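Local coordinates for endo-1,4-beta-xylanase (Uncultured bacterium, PDB 7AX7), which removes acetyl groups from acetylated xylan with the help of cobalt, as the family 4 carbohydrate esterase domain of a multidomain xylanase, at residues S16-V21 with L152-G157; D20-L25 with M55-A60; H66-N71 with Y103-N108. All coordinates share one frame; numbering follows the deposited sequence.

Contact 1 of 3, residues S16-V21 with L152-G157; sequences STTSDV and LHDFQG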
ATOM      1  N   SER A  16      11.497  10.360  -1.979  1.00 10.26           N
ATOM      2  CA  SER A  16      12.102  10.524  -3.294  1.00 16.75           C
ATOM      3  C   SER A  16      12.204   9.181  -4.005  1.00 13.99           C
ATOM      4  O   SER A  16      12.122   9.121  -5.234  1.00 14.55           O
ATOM      5  CB  SER A  16      13.475  11.193  -3.172  1.00 17.68           C
ATOM      6  OG  SER A  16      14.435  10.283  -2.671  1.00 24.86           O
ATOM      7  N   THR A  17      12.348   8.091  -3.247  1.00 13.17           N
ATOM      8  CA  THR A  17      12.355   6.772  -3.862  1.00 13.85           C
ATOM      9  C   THR A  17      11.036   6.497  -4.571  1.00 10.79           C
ATOM     10  O   THR A  17      11.012   5.856  -5.632  1.00  9.24           O
ATOM     11  CB  THR A  17      12.642   5.703  -2.809  1.00 12.02           C
ATOM     12  OG1 THR A  17      13.926   5.952  -2.214  1.00 13.37           O
ATOM     13  CG2 THR A  17      12.623   4.313  -3.435  1.00  8.52           C
ATOM     14  N   THR A  18       9.927   6.980  -3.998  1.00 10.65           N
ATOM     15  CA  THR A  18       8.625   6.847  -4.647  1.00  9.36           C
ATOM     16  C   THR A  18       8.687   7.232  -6.122  1.00  9.24           C
ATOM     17  O   THR A  18       8.086   6.564  -6.970  1.00  7.55           O
ATOM     18  CB  THR A  18       7.581   7.713  -3.937  1.00  6.33           C
ATOM     19  OG1 THR A  18       7.479   7.332  -2.559  1.00  8.95           O
ATOM     20  CG2 THR A  18       6.214   7.558  -4.621  1.00  6.74           C
ATOM     21  N   SER A  19       9.384   8.329  -6.443  1.00  8.18           N
ATOM     22  CA  SER A  19       9.432   8.790  -7.828  1.00 11.06           C
ATOM     23  C   SER A  19      10.040   7.736  -8.742  1.00  8.05           C
ATOM     24  O   SER A  19       9.636   7.604  -9.903  1.00  7.75           O
ATOM     25  CB  SER A  19      10.217  10.097  -7.923  1.00 13.02           C
ATOM     26  OG  SER A  19       9.558  11.113  -7.198  1.00 12.62           O
ATOM     27  N   ASP A  20      11.021   6.982  -8.239  1.00  8.52           N
ATOM     28  CA  ASP A  20      11.610   5.910  -9.036  1.00 12.48           C
ATOM     29  C   ASP A  20      10.632   4.755  -9.203  1.00 11.93           C
ATOM     30  O   ASP A  20      10.593   4.113 -10.262  1.00  9.97           O
ATOM     31  CB  ASP A  20      12.907   5.424  -8.388  1.00 15.81           C
ATOM     32  CG  ASP A  20      13.964   6.517  -8.297  1.00 16.64           C
ATOM     33  OD1 ASP A  20      14.173   7.247  -9.291  1.00 15.75           O
ATOM     34  OD2 ASP A  20      14.585   6.646  -7.227  1.00 15.20           O
ATOM     35  N   VAL A  21       9.850   4.461  -8.158  1.00  9.87           N
ATOM     36  CA  VAL A  21       8.809   3.451  -8.290  1.00  8.73           C
ATOM     37  C   VAL A  21       7.815   3.880  -9.363  1.00 10.81           C
ATOM     38  O   VAL A  21       7.441   3.088 -10.240  1.00 11.19           O
ATOM     39  CB  VAL A  21       8.127   3.201  -6.927  1.00 13.27           C
ATOM     40  CG1 VAL A  21       6.906   2.289  -7.075  1.00  7.90           C
ATOM     41  CG2 VAL A  21       9.125   2.601  -5.924  1.00  6.17           C
ATOM     42  N   LEU A 152       4.980  -4.092  -0.398  1.00  9.86           N
ATOM     43  CA  LEU A 152       6.338  -3.603  -0.615  1.00 10.15           C
ATOM     44  C   LEU A 152       6.502  -2.280   0.142  1.00 10.99           C
ATOM     45  O   LEU A 152       5.549  -1.768   0.726  1.00 10.12           O
ATOM     46  CB  LEU A 152       6.616  -3.445  -2.114  1.00  9.81           C
ATOM     47  CG  LEU A 152       6.411  -4.685  -3.007  1.00 10.80           C
ATOM     48  CD1 LEU A 152       4.955  -4.816  -3.448  1.00 14.92           C
ATOM     49  CD2 LEU A 152       7.307  -4.638  -4.227  1.00  7.67           C
ATOM     50  N   HIS A 153       7.725  -1.729   0.150  1.00  8.69           N
ATOM     51  CA  HIS A 153       8.006  -0.462   0.826  1.00  8.30           C
ATOM     52  C   HIS A 153       8.657   0.533  -0.122  1.00 10.36           C
ATOM     53  O   HIS A 153       9.562   0.173  -0.885  1.00 10.77           O
ATOM     54  CB  HIS A 153       8.946  -0.633   2.034  1.00  7.76           C
ATOM     55  CG  HIS A 153       8.416  -1.535   3.100  1.00 10.71           C
ATOM     56  ND1 HIS A 153       8.330  -2.902   2.945  1.00 11.91           N
ATOM     57  CD2 HIS A 153       7.949  -1.266   4.345  1.00  9.64           C
ATOM     58  CE1 HIS A 153       7.842  -3.437   4.052  1.00 11.94           C
ATOM     59  NE2 HIS A 153       7.599  -2.465   4.914  1.00 10.41           N
ATOM     60  N   ASP A 154       8.235   1.798  -0.036  1.00  8.57           N
ATOM     61  CA  ASP A 154       8.913   2.876  -0.745  1.00  9.36           C
ATOM     62  C   ASP A 154       9.359   3.972   0.220  1.00 12.56           C
ATOM     63  O   ASP A 154       9.248   5.167  -0.071  1.00 15.55           O
ATOM     64  CB  ASP A 154       8.045   3.434  -1.876  1.00  9.01           C
ATOM     65  CG  ASP A 154       6.764   4.109  -1.381  1.00  8.48           C
ATOM     66  OD1 ASP A 154       6.226   3.715  -0.327  1.00 10.53           O
ATOM     67  OD2 ASP A 154       6.297   5.040  -2.066  1.00  9.26           O
ATOM     68  N   PHE A 155       9.881   3.579   1.385  1.00 10.41           N
ATOM     69  CA  PHE A 155      10.574   4.552   2.220  1.00 13.99           C
ATOM     70  C   PHE A 155      11.845   5.028   1.512  1.00 11.20           C
ATOM     71  O   PHE A 155      12.355   4.377   0.593  1.00  9.58           O
ATOM     72  CB  PHE A 155      10.902   3.965   3.602  1.00 10.05           C
ATOM     73  CG  PHE A 155      11.753   2.721   3.563  1.00 10.16           C
ATOM     74  CD1 PHE A 155      13.115   2.799   3.321  1.00 10.75           C
ATOM     75  CD2 PHE A 155      11.192   1.480   3.797  1.00 10.20           C
ATOM     76  CE1 PHE A 155      13.906   1.649   3.294  1.00 12.08           C
ATOM     77  CE2 PHE A 155      11.969   0.328   3.769  1.00 13.44           C
ATOM     78  CZ  PHE A 155      13.332   0.418   3.523  1.00 15.33           C
ATOM     79  N   GLN A 156      12.341   6.191   1.931  1.00  9.66           N
ATOM     80  CA  GLN A 156      13.518   6.768   1.296  1.00 14.35           C
ATOM     81  C   GLN A 156      14.685   5.787   1.322  1.00 11.53           C
ATOM     82  O   GLN A 156      15.008   5.222   2.364  1.00 12.61           O
ATOM     83  CB  GLN A 156      13.923   8.073   1.994  1.00 13.22           C
ATOM     84  CG  GLN A 156      15.189   8.695   1.417  1.00  9.90           C
ATOM     85  CD  GLN A 156      15.078   8.953  -0.085  1.00 20.27           C
ATOM     86  OE1 GLN A 156      14.012   9.316  -0.579  1.00 27.06           O
ATOM     87  NE2 GLN A 156      16.173   8.749  -0.817  1.00 22.15           N
ATOM     88  N   GLY A 157      15.319   5.592   0.167  1.00 12.22           N
ATOM     89  CA  GLY A 157      16.515   4.779   0.099  1.00 12.29           C
ATOM     90  C   GLY A 157      16.304   3.314  -0.225  1.00 16.30           C
ATOM     91  O   GLY A 157      17.294   2.579  -0.351  1.00 10.42           O
TER
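T18 and D154 meet at the closely packed, buried part of this contact. The hydroxyl OG1 of T18 donates to OD2 of D154 over 2.6 Å. It comes from above the carboxylate, 46° out of its plane. The CG of D154 sits between its own backbone N and carbonyl carbon (chi1 65°), which turns the acid toward the helix. The methyl CG2 of V21 lies 4.3 Å from CB of D154, an apolar touch beside the polar pair. T18 OG1 also receives a hydrogen bond from the backbone N of S15. One hydroxyl thus ties the S15 backbone and the acid together.

The next grip is also buried on the helix side. G157 N donates to OG1 of T17 at 2.8 Å, with an N-H...O angle of 151°. T17 CB lies 3.7 Å from O of F155. G157 has positive phi.

The solvent side is looser. Q156 bends at its second torsion and brings its amide back over S16 and T17. Its OE1 takes a weak bond from T17 N at 3.4 Å. The modelled approach of S16 OG to this same OE1 is too short to be trusted in detail. Both S16 and Q156 are exposed.

The contact links the end of strand 148-153 to the N-terminal part of the helix that follows strand 4-11, within the NodB-type barrel of parallel strands. D154 O receives a hydrogen bond from S15 OG, and L152 pairs through its backbone with T9 and D11. V21 packs on F10 of strand 4-11. Helix 159-174 flanks T17 and V21 through V162, and helix 46-54 touches T18 through I48 and Q52.

Contact 2 of 3, residues D20-L25 with M55-A60; sequences DVLDIL and MGCELA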
ATOM      1  N   ASP A  20      11.021   6.982  -8.239  1.00  8.52           N
ATOM      2  CA  ASP A  20      11.610   5.910  -9.036  1.00 12.48           C
ATOM      3  C   ASP A  20      10.632   4.755  -9.203  1.00 11.93           C
ATOM      4  O   ASP A  20      10.593   4.113 -10.262  1.00  9.97           O
ATOM      5  CB  ASP A  20      12.907   5.424  -8.388  1.00 15.81           C
ATOM      6  CG  ASP A  20      13.964   6.517  -8.297  1.00 16.64           C
ATOM      7  OD1 ASP A  20      14.173   7.247  -9.291  1.00 15.75           O
ATOM      8  OD2 ASP A  20      14.585   6.646  -7.227  1.00 15.20           O
ATOM      9  N   VAL A  21       9.850   4.461  -8.158  1.00  9.87           N
ATOM     10  CA  VAL A  21       8.809   3.451  -8.290  1.00  8.73           C
ATOM     11  C   VAL A  21       7.815   3.880  -9.363  1.00 10.81           C
ATOM     12  O   VAL A  21       7.441   3.088 -10.240  1.00 11.19           O
ATOM     13  CB  VAL A  21       8.127   3.201  -6.927  1.00 13.27           C
ATOM     14  CG1 VAL A  21       6.906   2.289  -7.075  1.00  7.90           C
ATOM     15  CG2 VAL A  21       9.125   2.601  -5.924  1.00  6.17           C
ATOM     16  N   LEU A  22       7.413   5.157  -9.340  1.00  9.28           N
ATOM     17  CA  LEU A  22       6.435   5.656 -10.303  1.00  9.66           C
ATOM     18  C   LEU A  22       6.962   5.576 -11.731  1.00  9.68           C
ATOM     19  O   LEU A  22       6.219   5.215 -12.655  1.00  9.30           O
ATOM     20  CB  LEU A  22       6.060   7.096  -9.958  1.00  7.50           C
ATOM     21  CG  LEU A  22       5.288   7.313  -8.653  1.00 13.89           C
ATOM     22  CD1 LEU A  22       5.144   8.798  -8.425  1.00  6.98           C
ATOM     23  CD2 LEU A  22       3.913   6.611  -8.690  1.00  6.38           C
ATOM     24  N   ASP A  23       8.226   5.955 -11.937  1.00  8.12           N
ATOM     25  CA  ASP A  23       8.830   5.840 -13.260  1.00  9.40           C
ATOM     26  C   ASP A  23       8.629   4.444 -13.823  1.00 10.10           C
ATOM     27  O   ASP A  23       8.279   4.281 -14.997  1.00  9.83           O
ATOM     28  CB  ASP A  23      10.323   6.167 -13.195  1.00  9.85           C
ATOM     29  CG  ASP A  23      10.598   7.643 -12.953  1.00 13.51           C
ATOM     30  OD1 ASP A  23       9.666   8.469 -13.083  1.00 12.71           O
ATOM     31  OD2 ASP A  23      11.758   7.968 -12.627  1.00 12.70           O
ATOM     32  N   ILE A  24       8.825   3.424 -12.983  1.00 11.87           N
ATOM     33  CA  ILE A  24       8.705   2.040 -13.432  1.00  9.05           C
ATOM     34  C   ILE A  24       7.238   1.678 -13.668  1.00  9.36           C
ATOM     35  O   ILE A  24       6.885   1.076 -14.690  1.00  9.66           O
ATOM     36  CB  ILE A  24       9.371   1.102 -12.411  1.00  7.87           C
ATOM     37  CG1 ILE A  24      10.891   1.311 -12.414  1.00  8.20           C
ATOM     38  CG2 ILE A  24       8.981  -0.357 -12.663  1.00  7.31           C
ATOM     39  CD1 ILE A  24      11.581   0.796 -11.138  1.00  9.33           C
ATOM     40  N   LEU A  25       6.365   2.024 -12.721  1.00  8.05           N
ATOM     41  CA  LEU A  25       4.942   1.773 -12.915  1.00  7.98           C
ATOM     42  C   LEU A  25       4.441   2.430 -14.194  1.00  7.83           C
ATOM     43  O   LEU A  25       3.684   1.822 -14.957  1.00  8.75           O
ATOM     44  CB  LEU A  25       4.144   2.268 -11.706  1.00  7.38           C
ATOM     45  CG  LEU A  25       4.427   1.617 -10.340  1.00  7.43           C
ATOM     46  CD1 LEU A  25       3.569   2.275  -9.274  1.00  5.11           C
ATOM     47  CD2 LEU A  25       4.180   0.100 -10.372  1.00  4.76           C
ATOM     48  N   MET A  55      -1.479   9.387 -12.296  1.00  9.33           N
ATOM     49  CA  MET A  55      -1.309   8.038 -12.817  1.00 12.14           C
ATOM     50  C   MET A  55      -2.389   7.073 -12.340  1.00 11.11           C
ATOM     51  O   MET A  55      -2.297   5.873 -12.623  1.00 13.15           O
ATOM     52  CB  MET A  55       0.068   7.500 -12.420  1.00  9.87           C
ATOM     53  CG  MET A  55       1.215   8.176 -13.137  1.00 14.38           C
ATOM     54  SD  MET A  55       2.819   7.764 -12.438  1.00 12.63           S
ATOM     55  CE  MET A  55       2.764   5.956 -12.341  1.00  9.05           C
ATOM     56  N   GLY A  56      -3.392   7.552 -11.613  1.00 10.32           N
ATOM     57  CA  GLY A  56      -4.419   6.652 -11.131  1.00 10.00           C
ATOM     58  C   GLY A  56      -3.956   5.671 -10.081  1.00  9.71           C
ATOM     59  O   GLY A  56      -4.582   4.622  -9.909  1.00 12.17           O
ATOM     60  N   CYS A  57      -2.856   5.960  -9.390  1.00  7.06           N
ATOM     61  CA  CYS A  57      -2.461   5.146  -8.251  1.00  6.70           C
ATOM     62  C   CYS A  57      -3.288   5.564  -7.052  1.00  8.67           C
ATOM     63  O   CYS A  57      -3.562   6.749  -6.861  1.00 10.11           O
ATOM     64  CB  CYS A  57      -0.970   5.295  -7.947  1.00  6.85           C
ATOM     65  SG  CYS A  57       0.128   4.647  -9.248  1.00  9.00           S
ATOM     66  N   GLU A  58      -3.700   4.584  -6.258  1.00  9.84           N
ATOM     67  CA  GLU A  58      -4.564   4.846  -5.118  1.00  7.28           C
ATOM     68  C   GLU A  58      -3.741   5.261  -3.909  1.00  8.34           C
ATOM     69  O   GLU A  58      -2.694   4.673  -3.624  1.00  6.95           O
ATOM     70  CB  GLU A  58      -5.389   3.608  -4.770  1.00  5.58           C
ATOM     71  CG  GLU A  58      -6.274   3.813  -3.543  1.00  7.75           C
ATOM     72  CD  GLU A  58      -7.328   2.732  -3.388  1.00  9.09           C
ATOM     73  OE1 GLU A  58      -7.157   1.639  -3.972  1.00  7.17           O
ATOM     74  OE2 GLU A  58      -8.337   2.981  -2.683  1.00 12.93           O
ATOM     75  N   LEU A  59      -4.227   6.265  -3.187  1.00  5.51           N
ATOM     76  CA  LEU A  59      -3.597   6.697  -1.948  1.00 12.27           C
ATOM     77  C   LEU A  59      -4.417   6.200  -0.752  1.00 10.03           C
ATOM     78  O   LEU A  59      -5.645   6.361  -0.716  1.00  5.65           O
ATOM     79  CB  LEU A  59      -3.439   8.219  -1.922  1.00 10.48           C
ATOM     80  CG  LEU A  59      -2.702   8.871  -3.106  1.00 10.05           C
ATOM     81  CD1 LEU A  59      -2.544  10.377  -2.892  1.00  9.12           C
ATOM     82  CD2 LEU A  59      -1.337   8.225  -3.346  1.00  7.93           C
ATOM     83  N   ALA A  60      -3.734   5.597   0.221  1.00  8.20           N
ATOM     84  CA  ALA A  60      -4.351   4.990   1.398  1.00  8.23           C
ATOM     85  C   ALA A  60      -3.574   5.415   2.651  1.00  8.40           C
ATOM     86  O   ALA A  60      -2.547   6.092   2.575  1.00  9.03           O
ATOM     87  CB  ALA A  60      -4.398   3.455   1.263  1.00  6.20           C
TER
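The thioether of M55 reaches across to two successive turns of helix 16-28, at L22 and L25. No hydrogen bond joins the two segments. The contact is made mainly by apolar side-chain atoms and two sulfurs.

The first group of contacts belongs to M55. Its chain is extended at chi2 and then bends at chi3 (50°), which folds the terminal methyl CE back against the helix. CE lies 3.9 Å from CD2 of L22 and 4.0 Å from CB of L25. It also rests 3.5 Å from the backbone O of L22. The sulfur SD lies beside the same leucine, 4.1 Å from L22 CB. The M55 and L22 side chains pass each other at a slant. R51 and Q52 of helix 46-54 also pack on L22.

M55 directly follows helix 46-54, and G56 closes that helix in a Schellman motif with positive phi. The chain then enters strand 58-61. This strand is parallel to strand 33-36 and hydrogen-bonded to it, so strand 33-36, helix 46-54 and strand 58-61 form a beta-alpha-beta crossover of the NodB fold. Helix 16-28 is the preceding crossover helix, and the contact joins the two neighbouring units.

The second group belongs to the thiol of C57. Its SG is 4.2 Å from CD1 of L25 and 4.3 Å from CD2 of L22. It is thus nearly equidistant from the two leucine methyls, and the M55 methyl lies to one side of all three. L22, L25 and C57 are all buried. F34 of strand 33-36 touches both L25 and C57 and continues this packing toward the sheet.

One polar link joins helices 16-28 and 46-54: D23 OD1 forms a salt bridge with R51 NH2.

Contact 3 of 3, residues H66-N71 with Y103-N108; sequences HQDMTN and YIAVNN. With CO (cobalt (II) ion), chain B; ACT (acetate ion), chain C.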
ATOM      1  N   HIS A  66       3.393   6.806  12.167  1.00 10.08           N
ATOM      2  CA  HIS A  66       3.977   5.486  11.942  1.00 13.79           C
ATOM      3  C   HIS A  66       4.593   4.918  13.225  1.00 11.65           C
ATOM      4  O   HIS A  66       5.734   4.453  13.244  1.00 14.00           O
ATOM      5  CB  HIS A  66       5.011   5.528  10.809  1.00 10.78           C
ATOM      6  CG  HIS A  66       5.323   4.180  10.237  1.00 15.60           C
ATOM      7  ND1 HIS A  66       6.358   3.394  10.698  1.00 21.42           N
ATOM      8  CD2 HIS A  66       4.713   3.465   9.263  1.00 12.39           C
ATOM      9  CE1 HIS A  66       6.382   2.261  10.020  1.00 16.01           C
ATOM     10  NE2 HIS A  66       5.393   2.279   9.145  1.00 12.15           N
ATOM     11  N   GLN A  67       3.835   4.963  14.308  1.00 12.41           N
ATOM     12  CA  GLN A  67       4.239   4.289  15.532  1.00 16.20           C
ATOM     13  C   GLN A  67       3.423   3.013  15.701  1.00 13.52           C
ATOM     14  O   GLN A  67       2.438   2.783  14.997  1.00 10.55           O
ATOM     15  CB  GLN A  67       4.075   5.205  16.747  1.00 12.56           C
ATOM     16  CG  GLN A  67       4.969   6.442  16.697  1.00 18.24           C
ATOM     17  CD  GLN A  67       4.709   7.397  17.856  1.00 30.44           C
ATOM     18  OE1 GLN A  67       5.496   7.466  18.799  1.00 31.87           O
ATOM     19  NE2 GLN A  67       3.595   8.129  17.792  1.00 21.09           N
ATOM     20  N   ASP A  68       3.864   2.168  16.636  1.00  9.74           N
ATOM     21  CA  ASP A  68       3.118   0.968  16.998  1.00 10.34           C
ATOM     22  C   ASP A  68       1.827   1.392  17.684  1.00 10.80           C
ATOM     23  O   ASP A  68       1.841   1.853  18.831  1.00 12.29           O
ATOM     24  CB  ASP A  68       3.957   0.072  17.904  1.00 12.67           C
ATOM     25  CG  ASP A  68       3.273  -1.249  18.222  1.00 11.73           C
ATOM     26  OD1 ASP A  68       2.034  -1.320  18.155  1.00 12.93           O
ATOM     27  OD2 ASP A  68       3.976  -2.221  18.543  1.00 13.07           O
ATOM     28  N   MET A  69       0.710   1.256  16.982  1.00 11.86           N
ATOM     29  CA  MET A  69      -0.547   1.798  17.483  1.00 10.92           C
ATOM     30  C   MET A  69      -1.228   0.881  18.497  1.00 10.23           C
ATOM     31  O   MET A  69      -2.270   1.260  19.048  1.00 10.62           O
ATOM     32  CB  MET A  69      -1.474   2.115  16.299  1.00  9.53           C
ATOM     33  CG  MET A  69      -0.832   3.095  15.291  1.00  8.55           C
ATOM     34  SD  MET A  69      -1.780   3.469  13.794  1.00 10.07           S
ATOM     35  CE  MET A  69      -3.204   4.344  14.443  1.00 10.84           C
ATOM     36  N   THR A  70      -0.664  -0.297  18.777  1.00 10.00           N
ATOM     37  CA  THR A  70      -1.154  -1.067  19.913  1.00  9.77           C
ATOM     38  C   THR A  70      -0.771  -0.423  21.241  1.00 14.04           C
ATOM     39  O   THR A  70      -1.312  -0.807  22.283  1.00 11.72           O
ATOM     40  CB  THR A  70      -0.652  -2.524  19.867  1.00 14.76           C
ATOM     41  OG1 THR A  70       0.758  -2.584  20.131  1.00 10.69           O
ATOM     42  CG2 THR A  70      -0.942  -3.151  18.512  1.00 12.67           C
ATOM     43  N   ASN A  71       0.112   0.575  21.232  1.00 12.45           N
ATOM     44  CA  ASN A  71       0.488   1.272  22.454  1.00 15.00           C
ATOM     45  C   ASN A  71      -0.147   2.657  22.556  1.00 12.15           C
ATOM     46  O   ASN A  71       0.341   3.504  23.312  1.00 11.38           O
ATOM     47  CB  ASN A  71       2.013   1.346  22.548  1.00 13.56           C
ATOM     48  CG  ASN A  71       2.664  -0.023  22.384  1.00 13.64           C
ATOM     49  OD1 ASN A  71       3.598  -0.203  21.602  1.00 14.76           O
ATOM     50  ND2 ASN A  71       2.151  -0.994  23.103  1.00  9.68           N
ATOM     51  N   TYR A 103       3.785  -1.736  11.106  1.00 12.76           N
ATOM     52  CA  TYR A 103       4.372  -2.977  11.607  1.00 13.37           C
ATOM     53  C   TYR A 103       3.385  -4.135  11.606  1.00 15.45           C
ATOM     54  O   TYR A 103       3.674  -5.187  12.183  1.00 17.91           O
ATOM     55  CB  TYR A 103       4.957  -2.782  13.015  1.00 12.91           C
ATOM     56  CG  TYR A 103       5.805  -1.532  13.073  1.00 18.37           C
ATOM     57  CD1 TYR A 103       7.066  -1.499  12.485  1.00 13.78           C
ATOM     58  CD2 TYR A 103       5.322  -0.367  13.659  1.00 14.55           C
ATOM     59  CE1 TYR A 103       7.832  -0.347  12.504  1.00 16.61           C
ATOM     60  CE2 TYR A 103       6.089   0.792  13.692  1.00 15.28           C
ATOM     61  CZ  TYR A 103       7.339   0.793  13.107  1.00 15.31           C
ATOM     62  OH  TYR A 103       8.102   1.937  13.131  1.00 23.70           O
ATOM     63  N   ILE A 104       2.231  -3.972  10.961  1.00 12.20           N
ATOM     64  CA  ILE A 104       1.146  -4.936  11.061  1.00 15.42           C
ATOM     65  C   ILE A 104       0.942  -5.263  12.537  1.00 15.44           C
ATOM     66  O   ILE A 104       0.748  -6.425  12.911  1.00  9.44           O
ATOM     67  CB  ILE A 104       1.439  -6.204  10.237  1.00 12.97           C
ATOM     68  CG1 ILE A 104       2.016  -5.841   8.866  1.00 14.82           C
ATOM     69  CG2 ILE A 104       0.168  -7.034  10.074  1.00 13.21           C
ATOM     70  CD1 ILE A 104       1.029  -5.138   7.940  1.00 15.39           C
ATOM     71  N   ALA A 105       1.026  -4.247  13.390  1.00 13.96           N
ATOM     72  CA  ALA A 105       0.720  -4.388  14.809  1.00 12.56           C
ATOM     73  C   ALA A 105      -0.704  -3.889  15.030  1.00 12.03           C
ATOM     74  O   ALA A 105      -0.983  -2.695  14.865  1.00 11.48           O
ATOM     75  CB  ALA A 105       1.721  -3.616  15.669  1.00 13.48           C
ATOM     76  N   VAL A 106      -1.602  -4.802  15.403  1.00  9.18           N
ATOM     77  CA  VAL A 106      -3.017  -4.491  15.573  1.00 12.39           C
ATOM     78  C   VAL A 106      -3.523  -5.150  16.849  1.00 16.73           C
ATOM     79  O   VAL A 106      -3.149  -6.287  17.160  1.00 13.66           O
ATOM     80  CB  VAL A 106      -3.850  -4.966  14.365  1.00 15.55           C
ATOM     81  CG1 VAL A 106      -3.191  -4.540  13.064  1.00 11.28           C
ATOM     82  CG2 VAL A 106      -4.000  -6.462  14.410  1.00 17.11           C
ATOM     83  N   ASN A 107      -4.390  -4.437  17.578  1.00 11.66           N
ATOM     84  CA  ASN A 107      -5.043  -4.946  18.785  1.00 14.12           C
ATOM     85  C   ASN A 107      -6.522  -4.546  18.758  1.00 11.89           C
ATOM     86  O   ASN A 107      -6.997  -3.896  17.819  1.00  8.92           O
ATOM     87  CB  ASN A 107      -4.339  -4.436  20.058  1.00 13.01           C
ATOM     88  CG  ASN A 107      -4.451  -2.928  20.232  1.00 11.91           C
ATOM     89  OD1 ASN A 107      -4.999  -2.234  19.375  1.00 14.92           O
ATOM     90  ND2 ASN A 107      -3.934  -2.414  21.347  1.00 11.26           N
ATOM     91  N   ASN A 108      -7.259  -4.929  19.808  1.00 10.62           N
ATOM     92  CA  ASN A 108      -8.691  -4.632  19.858  1.00 12.46           C
ATOM     93  C   ASN A 108      -8.954  -3.132  19.777  1.00  9.74           C
ATOM     94  O   ASN A 108      -9.889  -2.692  19.100  1.00  7.60           O
ATOM     95  CB  ASN A 108      -9.324  -5.187  21.144  1.00 11.21           C
ATOM     96  CG  ASN A 108      -9.325  -6.700  21.207  1.00 17.77           C
ATOM     97  OD1 ASN A 108      -9.381  -7.272  22.296  1.00 22.24           O
ATOM     98  ND2 ASN A 108      -9.258  -7.358  20.053  1.00 13.05           N
TER
HETATM   99 CO    CO B 801       5.318   0.880   7.508  1.00 16.31          CO
HETATM  100  C   ACT C 802       4.788  -1.610   7.627  1.00 13.41           C
HETATM  101  O   ACT C 802       4.988  -1.108   6.487  1.00 11.23           O
HETATM  102  OXT ACT C 802       4.871  -1.055   8.755  1.00  9.07           O
HETATM  103  CH3 ACT C 802       4.363  -3.116   7.620  1.00 13.14           C
HETATM  104  O   HOH W   1       8.043   3.673  15.387  1.00 25.04           O
HETATM  105  O   HOH W   2       0.315  -0.355  14.468  1.00  7.41           O
HETATM  106  O   HOH W   3      -4.059   0.652  21.249  1.00 13.14           O
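The two loops run roughly alongside each other around D68, A105, T70 and N107, with end-to-end directions 31° apart. The T70 and N107 CA atoms come within 5.6 Å. Water bridges the backbones: one water accepts from M69 N and donates to A105 O.

H66 NE2 binds cobalt at 2.2 Å, and D12 and H62 complete the protein ligands. The edge of the H66 ring points at the face of Y103, offset, with planes at 63°. H66 ND1 makes a weak bond to Y103 OH at 3.3 Å.

H66 belongs to the HxxxH metal motif of family 4 esterases, and Y103 to the RPPY segment. An acetate, probably from the crystallisation liquor, chelates the cobalt with both oxygens. Y103 N donates to its OXT at 2.7 Å and a nearly straight 165°. This is consistent with the oxyanion hole of the family.

Farther out, with CG anti to the backbone N, D68 presents OD1 to T70 N (3.0 Å, an Asx turn) and T70 OG1 (2.7 Å), on the same face of the carboxylate. A105 CB packs 3.4 Å from D68 OD1. T70 CG2 lies over the A105-V106 peptide. N107 OD1 caps helix 108-113 at M110 N.

Contacts 1 and 2 share helix 16-28, and their centres are 10 Å apart. Contact 1 holds the N-terminal part of the helix and contact 2 its middle, and both reach the same curled parallel sheet. Contact 3 has its centre 23 Å from that of contact 1 and 26 Å from that of contact 2. It is nested in sequence between the segments of contact 1. The cobalt relates contacts 1 and 3, whose nearest atoms are about 6 Å apart without touching. H66 of contact 3 binds it directly, and the nearest side-chain atom of F155 in contact 1 is about 7 Å from the metal. Contact 2 is buried packing on the opposite side of the chain's centre from contact 3.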